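Local atomic coordinates of uridylate kinase (Archaeoglobus fulgidus, PDB entry 2IJ9), a protein that probably catalyses the reversible phosphorylation of UMP to UDP with ATP in the de novo route to CTP. Residues D63-L77 against V104-T116. The protein carries 1 engineered substitution. Numbering follows the deposited sequence.
Sequences DYIGIAATRLNAMLL and VVVMGGTFPGHTT
T70 and R71, neighbours on the helix, grip the backbone of G109 through both its polar atoms, a worked example of side chains fixing a glycine-rich loop just past a strand end. The amide N of G109 donates to T70 OG1 at 3.0 Å and 159°; chi1 of 63° tucks that hydroxyl between backbone N and carbonyl carbon. The carbonyl of the same glycine is met by R71, whose NE and NH2 both reach G109 O through weak bonds, the oxygen lying at the guanidinium edge, while I67 CG2 lies above one face of the group, offset toward its rim.

Apolar contacts flank this polar centre. V106 CG1 meets A74 CB (4.0 Å) and L77 CD2, seating the helix on the outermost strand of this chain's sheet. Toward the other end, Y64 CE1 touches P112 CG, and D63 CB lies 3.6 Å from P112 CB. Replacing D63 by an alanine takes away the carboxylate beside P112 and is likely to leave the predicted UMP site short of a negatively charged polar group. Bonds to G109 thus hold the helix against the start of the loop that leads into 110-116, consistent with both contributing to the UMP pocket.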
ATOM      1  N   ASP B  63       8.762  16.868   9.895  1.00 69.67           N
ATOM      2  CA  ASP B  63       8.217  16.582  11.212  1.00 75.63           C
ATOM      3  C   ASP B  63       6.686  16.724  11.215  1.00 69.28           C
ATOM      4  O   ASP B  63       5.970  15.823  11.663  1.00 51.67           O
ATOM      5  CB  ASP B  63       8.864  17.487  12.263  1.00 64.32           C
ATOM      6  CG  ASP B  63      10.127  16.893  12.864  1.00104.53           C
ATOM      7  OD1 ASP B  63      10.178  15.653  13.021  1.00115.02           O
ATOM      8  OD2 ASP B  63      11.054  17.669  13.206  1.00117.25           O
ATOM      9  N   TYR B  64       6.191  17.831  10.669  1.00 59.06           N
ATOM     10  CA  TYR B  64       4.752  18.092  10.667  1.00 71.79           C
ATOM     11  C   TYR B  64       3.981  17.032   9.885  1.00 69.84           C
ATOM     12  O   TYR B  64       3.031  16.444  10.398  1.00 63.71           O
ATOM     13  CB  TYR B  64       4.440  19.523  10.190  1.00 64.49           C
ATOM     14  CG  TYR B  64       4.750  20.554  11.241  1.00 90.05           C
ATOM     15  CD1 TYR B  64       4.072  20.561  12.459  1.00 95.04           C
ATOM     16  CD2 TYR B  64       5.740  21.497  11.040  1.00 97.91           C
ATOM     17  CE1 TYR B  64       4.371  21.487  13.442  1.00 84.19           C
ATOM     18  CE2 TYR B  64       6.046  22.433  12.016  1.00 98.72           C
ATOM     19  CZ  TYR B  64       5.358  22.424  13.214  1.00 92.16           C
ATOM     20  OH  TYR B  64       5.664  23.357  14.184  1.00110.86           O
ATOM     21  N   ILE B  65       4.434  16.771   8.665  1.00 64.67           N
ATOM     22  CA  ILE B  65       3.894  15.710   7.823  1.00 57.37           C
ATOM     23  C   ILE B  65       3.854  14.371   8.554  1.00 69.44           C
ATOM     24  O   ILE B  65       2.870  13.641   8.479  1.00 78.24           O
ATOM     25  CB  ILE B  65       4.726  15.569   6.545  1.00 53.50           C
ATOM     26  CG1 ILE B  65       4.565  16.833   5.678  1.00 58.79           C
ATOM     27  CG2 ILE B  65       4.352  14.304   5.798  1.00 45.92           C
ATOM     28  CD1 ILE B  65       4.874  16.652   4.220  1.00 48.94           C
ATOM     29  N   GLY B  66       4.924  14.060   9.274  1.00 63.77           N
ATOM     30  CA  GLY B  66       4.960  12.855  10.067  1.00 62.70           C
ATOM     31  C   GLY B  66       3.821  12.836  11.065  1.00 67.73           C
ATOM     32  O   GLY B  66       3.076  11.849  11.144  1.00 66.33           O
ATOM     33  N   ILE B  67       3.674  13.925  11.822  1.00 58.11           N
ATOM     34  CA  ILE B  67       2.653  13.976  12.868  1.00 58.44           C
ATOM     35  C   ILE B  67       1.292  13.795  12.221  1.00 65.68           C
ATOM     36  O   ILE B  67       0.495  12.964  12.662  1.00 61.92           O
ATOM     37  CB  ILE B  67       2.650  15.292  13.639  1.00 57.14           C
ATOM     38  CG1 ILE B  67       4.070  15.715  14.038  1.00 72.97           C
ATOM     39  CG2 ILE B  67       1.783  15.142  14.855  1.00 54.33           C
ATOM     40  CD1 ILE B  67       4.690  14.895  15.169  1.00100.07           C
ATOM     41  N   ALA B  68       1.062  14.567  11.156  1.00 39.10           N
ATOM     42  CA  ALA B  68      -0.095  14.431  10.301  1.00 48.62           C
ATOM     43  C   ALA B  68      -0.459  12.976  10.057  1.00 62.34           C
ATOM     44  O   ALA B  68      -1.537  12.521  10.435  1.00 65.75           O
ATOM     45  CB  ALA B  68       0.178  15.121   8.977  1.00 40.15           C
ATOM     46  N   ALA B  69       0.469  12.263   9.426  1.00 62.90           N
ATOM     47  CA  ALA B  69       0.347  10.839   9.149  1.00 60.37           C
ATOM     48  C   ALA B  69      -0.032  10.008  10.380  1.00 58.62           C
ATOM     49  O   ALA B  69      -0.985   9.215  10.336  1.00 51.62           O
ATOM     50  CB  ALA B  69       1.640  10.336   8.547  1.00 49.73           C
ATOM     51  N   THR B  70       0.704  10.195  11.477  1.00 45.24           N
ATOM     52  CA  THR B  70       0.385   9.466  12.684  1.00 58.54           C
ATOM     53  C   THR B  70      -1.089   9.698  13.012  1.00 58.31           C
ATOM     54  O   THR B  70      -1.822   8.747  13.239  1.00 47.71           O
ATOM     55  CB  THR B  70       1.299   9.849  13.878  1.00 41.05           C
ATOM     56  OG1 THR B  70       1.108  11.233  14.212  1.00 64.32           O
ATOM     57  CG2 THR B  70       2.745   9.641  13.534  1.00 63.36           C
ATOM     58  N   ARG B  71      -1.515  10.959  12.977  1.00 58.10           N
ATOM     59  CA  ARG B  71      -2.877  11.340  13.349  1.00 62.65           C
ATOM     60  C   ARG B  71      -3.908  10.630  12.476  1.00 61.03           C
ATOM     61  O   ARG B  71      -4.963  10.229  12.954  1.00 55.03           O
ATOM     62  CB  ARG B  71      -3.070  12.853  13.223  1.00 73.74           C
ATOM     63  CG  ARG B  71      -2.045  13.707  13.936  1.00 52.22           C
ATOM     64  CD  ARG B  71      -2.530  14.144  15.285  1.00 60.27           C
ATOM     65  NE  ARG B  71      -1.507  14.912  15.986  1.00 79.56           N
ATOM     66  CZ  ARG B  71      -1.274  16.199  15.771  1.00 69.07           C
ATOM     67  NH1 ARG B  71      -1.993  16.857  14.872  1.00 81.34           N
ATOM     68  NH2 ARG B  71      -0.326  16.825  16.455  1.00 72.52           N
ATOM     69  N   LEU B  72      -3.577  10.472  11.197  1.00 44.98           N
ATOM     70  CA  LEU B  72      -4.424   9.784  10.232  1.00 53.96           C
ATOM     71  C   LEU B  72      -4.566   8.290  10.552  1.00 60.62           C
ATOM     72  O   LEU B  72      -5.673   7.756  10.584  1.00 63.19           O
ATOM     73  CB  LEU B  72      -3.870   9.973   8.817  1.00 35.68           C
ATOM     74  CG  LEU B  72      -4.792   9.574   7.669  1.00 59.02           C
ATOM     75  CD1 LEU B  72      -6.282   9.820   7.951  1.00 72.52           C
ATOM     76  CD2 LEU B  72      -4.359  10.330   6.453  1.00 81.18           C
ATOM     77  N   ASN B  73      -3.439   7.628  10.792  1.00 51.78           N
ATOM     78  CA  ASN B  73      -3.471   6.273  11.280  1.00 55.74           C
ATOM     79  C   ASN B  73      -4.330   6.174  12.524  1.00 55.25           C
ATOM     80  O   ASN B  73      -5.133   5.249  12.672  1.00 63.88           O
ATOM     81  CB  ASN B  73      -2.060   5.808  11.584  1.00 59.44           C
ATOM     82  CG  ASN B  73      -1.237   5.678  10.347  1.00 62.63           C
ATOM     83  OD1 ASN B  73      -0.052   5.999  10.335  1.00 77.82           O
ATOM     84  ND2 ASN B  73      -1.867   5.215   9.277  1.00 66.03           N
ATOM     85  N   ALA B  74      -4.174   7.151  13.404  1.00 57.58           N
ATOM     86  CA  ALA B  74      -4.884   7.148  14.663  1.00 66.31           C
ATOM     87  C   ALA B  74      -6.391   7.208  14.430  1.00 82.80           C
ATOM     88  O   ALA B  74      -7.156   6.481  15.079  1.00 68.45           O
ATOM     89  CB  ALA B  74      -4.435   8.291  15.493  1.00 51.31           C
ATOM     90  N   MET B  75      -6.802   8.059  13.486  1.00 74.36           N
ATOM     91  CA  MET B  75      -8.200   8.179  13.125  1.00 67.28           C
ATOM     92  C   MET B  75      -8.713   6.825  12.665  1.00 69.40           C
ATOM     93  O   MET B  75      -9.779   6.387  13.068  1.00 74.18           O
ATOM     94  CB  MET B  75      -8.384   9.205  12.018  1.00 67.86           C
ATOM     95  CG  MET B  75      -8.086  10.647  12.409  1.00 52.27           C
ATOM     96  SD  MET B  75      -8.568  11.798  11.102  1.00 63.40           S
ATOM     97  CE  MET B  75     -10.311  11.900  11.522  1.00 86.74           C
ATOM     98  N   LEU B  76      -7.911   6.151  11.858  1.00 64.80           N
ATOM     99  CA  LEU B  76      -8.292   4.877  11.304  1.00 62.74           C
ATOM    100  C   LEU B  76      -8.586   3.917  12.436  1.00 67.21           C
ATOM    101  O   LEU B  76      -9.634   3.278  12.464  1.00 71.61           O
ATOM    102  CB  LEU B  76      -7.168   4.341  10.418  1.00 55.48           C
ATOM    103  CG  LEU B  76      -7.601   3.330   9.358  1.00 82.87           C
ATOM    104  CD1 LEU B  76      -8.652   3.917   8.406  1.00 89.84           C
ATOM    105  CD2 LEU B  76      -6.386   2.808   8.602  1.00 81.53           C
ATOM    106  N   LEU B  77      -7.669   3.845  13.389  1.00 63.38           N
ATOM    107  CA  LEU B  77      -7.842   2.965  14.536  1.00 66.07           C
ATOM    108  C   LEU B  77      -9.111   3.293  15.344  1.00 70.19           C
ATOM    109  O   LEU B  77      -9.801   2.404  15.808  1.00 60.97           O
ATOM    110  CB  LEU B  77      -6.594   3.021  15.422  1.00 34.58           C
ATOM    111  CG  LEU B  77      -6.644   2.240  16.730  1.00 59.20           C
ATOM    112  CD1 LEU B  77      -7.087   0.758  16.550  1.00 55.78           C
ATOM    113  CD2 LEU B  77      -5.279   2.324  17.387  1.00 43.93           C
ATOM    114  N   VAL B 104     -11.104   5.069  26.175  1.00 72.33           N
ATOM    115  CA  VAL B 104      -9.988   4.976  25.257  1.00 78.20           C
ATOM    116  C   VAL B 104      -9.703   6.315  24.582  1.00 71.14           C
ATOM    117  O   VAL B 104     -10.584   6.950  24.010  1.00 72.55           O
ATOM    118  CB  VAL B 104     -10.164   3.817  24.238  1.00 79.98           C
ATOM    119  CG1 VAL B 104      -9.206   3.947  23.072  1.00 91.34           C
ATOM    120  CG2 VAL B 104      -9.915   2.496  24.923  1.00 87.79           C
ATOM    121  N   VAL B 105      -8.458   6.750  24.698  1.00 69.24           N
ATOM    122  CA  VAL B 105      -7.981   7.893  23.960  1.00 68.70           C
ATOM    123  C   VAL B 105      -6.882   7.409  23.028  1.00 67.27           C
ATOM    124  O   VAL B 105      -6.038   6.615  23.417  1.00 86.22           O
ATOM    125  CB  VAL B 105      -7.481   8.990  24.900  1.00 71.89           C
ATOM    126  CG1 VAL B 105      -6.915  10.179  24.106  1.00 56.19           C
ATOM    127  CG2 VAL B 105      -8.627   9.456  25.781  1.00 71.88           C
ATOM    128  N   VAL B 106      -6.931   7.862  21.783  1.00 67.09           N
ATOM    129  CA  VAL B 106      -5.971   7.459  20.772  1.00 60.49           C
ATOM    130  C   VAL B 106      -5.365   8.699  20.145  1.00 67.81           C
ATOM    131  O   VAL B 106      -6.072   9.508  19.539  1.00 83.52           O
ATOM    132  CB  VAL B 106      -6.642   6.643  19.640  1.00 58.37           C
ATOM    133  CG1 VAL B 106      -5.608   6.201  18.635  1.00 60.60           C
ATOM    134  CG2 VAL B 106      -7.407   5.433  20.197  1.00 47.20           C
ATOM    135  N   MET B 107      -4.052   8.837  20.272  1.00 68.82           N
ATOM    136  CA  MET B 107      -3.359   9.984  19.692  1.00 71.77           C
ATOM    137  C   MET B 107      -2.192   9.642  18.772  1.00 73.07           C
ATOM    138  O   MET B 107      -1.610   8.553  18.838  1.00 68.84           O
ATOM    139  CB  MET B 107      -2.856  10.913  20.798  1.00 69.36           C
ATOM    140  CG  MET B 107      -1.809  10.305  21.706  1.00 62.02           C
ATOM    141  SD  MET B 107      -1.570  11.406  23.089  1.00 61.37           S
ATOM    142  CE  MET B 107      -0.975  12.813  22.170  1.00 41.04           C
ATOM    143  N   GLY B 108      -1.838  10.611  17.935  1.00 79.71           N
ATOM    144  CA  GLY B 108      -0.669  10.492  17.080  1.00 81.07           C
ATOM    145  C   GLY B 108       0.515  11.041  17.836  1.00 71.50           C
ATOM    146  O   GLY B 108       0.643  10.807  19.038  1.00 74.88           O
ATOM    147  N   GLY B 109       1.374  11.776  17.127  1.00 77.12           N
ATOM    148  CA  GLY B 109       2.486  12.493  17.741  1.00 78.48           C
ATOM    149  C   GLY B 109       2.037  13.809  18.345  1.00 79.45           C
ATOM    150  O   GLY B 109       0.879  14.218  18.190  1.00 71.16           O
ATOM    151  N   THR B 110       2.957  14.465  19.054  1.00 93.40           N
ATOM    152  CA  THR B 110       2.732  15.820  19.574  1.00 87.23           C
ATOM    153  C   THR B 110       3.867  16.751  19.159  1.00 90.33           C
ATOM    154  O   THR B 110       3.772  17.419  18.133  1.00 98.81           O
ATOM    155  CB  THR B 110       2.573  15.841  21.102  1.00 86.75           C
ATOM    156  OG1 THR B 110       3.731  15.264  21.713  1.00113.66           O
ATOM    157  CG2 THR B 110       1.367  15.043  21.519  1.00 89.88           C
ATOM    158  N   PHE B 111       4.944  16.781  19.943  1.00109.76           N
ATOM    159  CA  PHE B 111       6.096  17.618  19.615  1.00116.71           C
ATOM    160  C   PHE B 111       6.824  17.022  18.416  1.00114.95           C
ATOM    161  O   PHE B 111       7.112  15.825  18.393  1.00111.72           O
ATOM    162  CB  PHE B 111       7.108  17.775  20.770  1.00115.04           C
ATOM    163  CG  PHE B 111       6.662  17.232  22.107  1.00135.36           C
ATOM    164  CD1 PHE B 111       5.578  17.774  22.798  1.00137.82           C
ATOM    165  CD2 PHE B 111       7.384  16.205  22.708  1.00150.35           C
ATOM    166  CE1 PHE B 111       5.209  17.280  24.048  1.00104.23           C
ATOM    167  CE2 PHE B 111       7.018  15.708  23.951  1.00133.90           C
ATOM    168  CZ  PHE B 111       5.938  16.247  24.623  1.00106.77           C
ATOM    169  N   PRO B 112       7.086  17.849  17.400  1.00116.48           N
ATOM    170  CA  PRO B 112       7.944  17.517  16.268  1.00117.78           C
ATOM    171  C   PRO B 112       9.388  17.199  16.680  1.00126.77           C
ATOM    172  O   PRO B 112      10.268  18.051  16.576  1.00135.82           O
ATOM    173  CB  PRO B 112       7.888  18.790  15.418  1.00117.45           C
ATOM    174  CG  PRO B 112       6.591  19.428  15.784  1.00115.75           C
ATOM    175  CD  PRO B 112       6.474  19.179  17.249  1.00119.84           C
ATOM    176  N   GLY B 113       9.622  15.973  17.140  1.00135.84           N
ATOM    177  CA  GLY B 113      10.956  15.536  17.546  1.00141.13           C
ATOM    178  C   GLY B 113      11.056  14.023  17.571  1.00144.70           C
ATOM    179  O   GLY B 113      10.585  13.348  16.652  1.00144.68           O
ATOM    180  N   HIS B 114      11.672  13.490  18.628  1.00147.63           N
ATOM    181  CA  HIS B 114      11.751  12.040  18.841  1.00144.55           C
ATOM    182  C   HIS B 114      10.350  11.464  19.054  1.00132.52           C
ATOM    183  O   HIS B 114       9.439  12.173  19.489  1.00110.31           O
ATOM    184  CB  HIS B 114      12.702  11.688  19.996  1.00145.69           C
ATOM    185  CG  HIS B 114      14.149  11.912  19.673  1.00146.49           C
ATOM    186  ND1 HIS B 114      14.750  13.149  19.758  1.00165.43           N
ATOM    187  CD2 HIS B 114      15.112  11.056  19.257  1.00154.68           C
ATOM    188  CE1 HIS B 114      16.021  13.047  19.412  1.00162.77           C
ATOM    189  NE2 HIS B 114      16.266  11.786  19.102  1.00164.75           N
ATOM    190  N   THR B 115      10.184  10.182  18.741  1.00120.17           N
ATOM    191  CA  THR B 115       8.862   9.686  18.420  1.00113.52           C
ATOM    192  C   THR B 115       8.412   8.390  19.072  1.00 98.78           C
ATOM    193  O   THR B 115       9.220   7.552  19.470  1.00 97.93           O
ATOM    194  CB  THR B 115       8.683   9.546  16.883  1.00132.73           C
ATOM    195  OG1 THR B 115       9.937   9.197  16.277  1.00156.76           O
ATOM    196  CG2 THR B 115       8.175  10.853  16.267  1.00139.03           C
ATOM    197  N   THR B 116       7.084   8.295  19.155  1.00 99.14           N
ATOM    198  CA  THR B 116       6.253   7.124  19.520  1.00 75.93           C
ATOM    199  C   THR B 116       6.555   6.399  20.815  1.00 83.11           C
ATOM    200  O   THR B 116       5.726   6.408  21.719  1.00 86.39           O
ATOM    201  CB  THR B 116       6.073   6.132  18.378  1.00 81.38           C
ATOM    202  OG1 THR B 116       6.093   6.834  17.127  1.00 79.32           O
ATOM    203  CG2 THR B 116       4.732   5.416  18.548  1.00 65.22           C
TER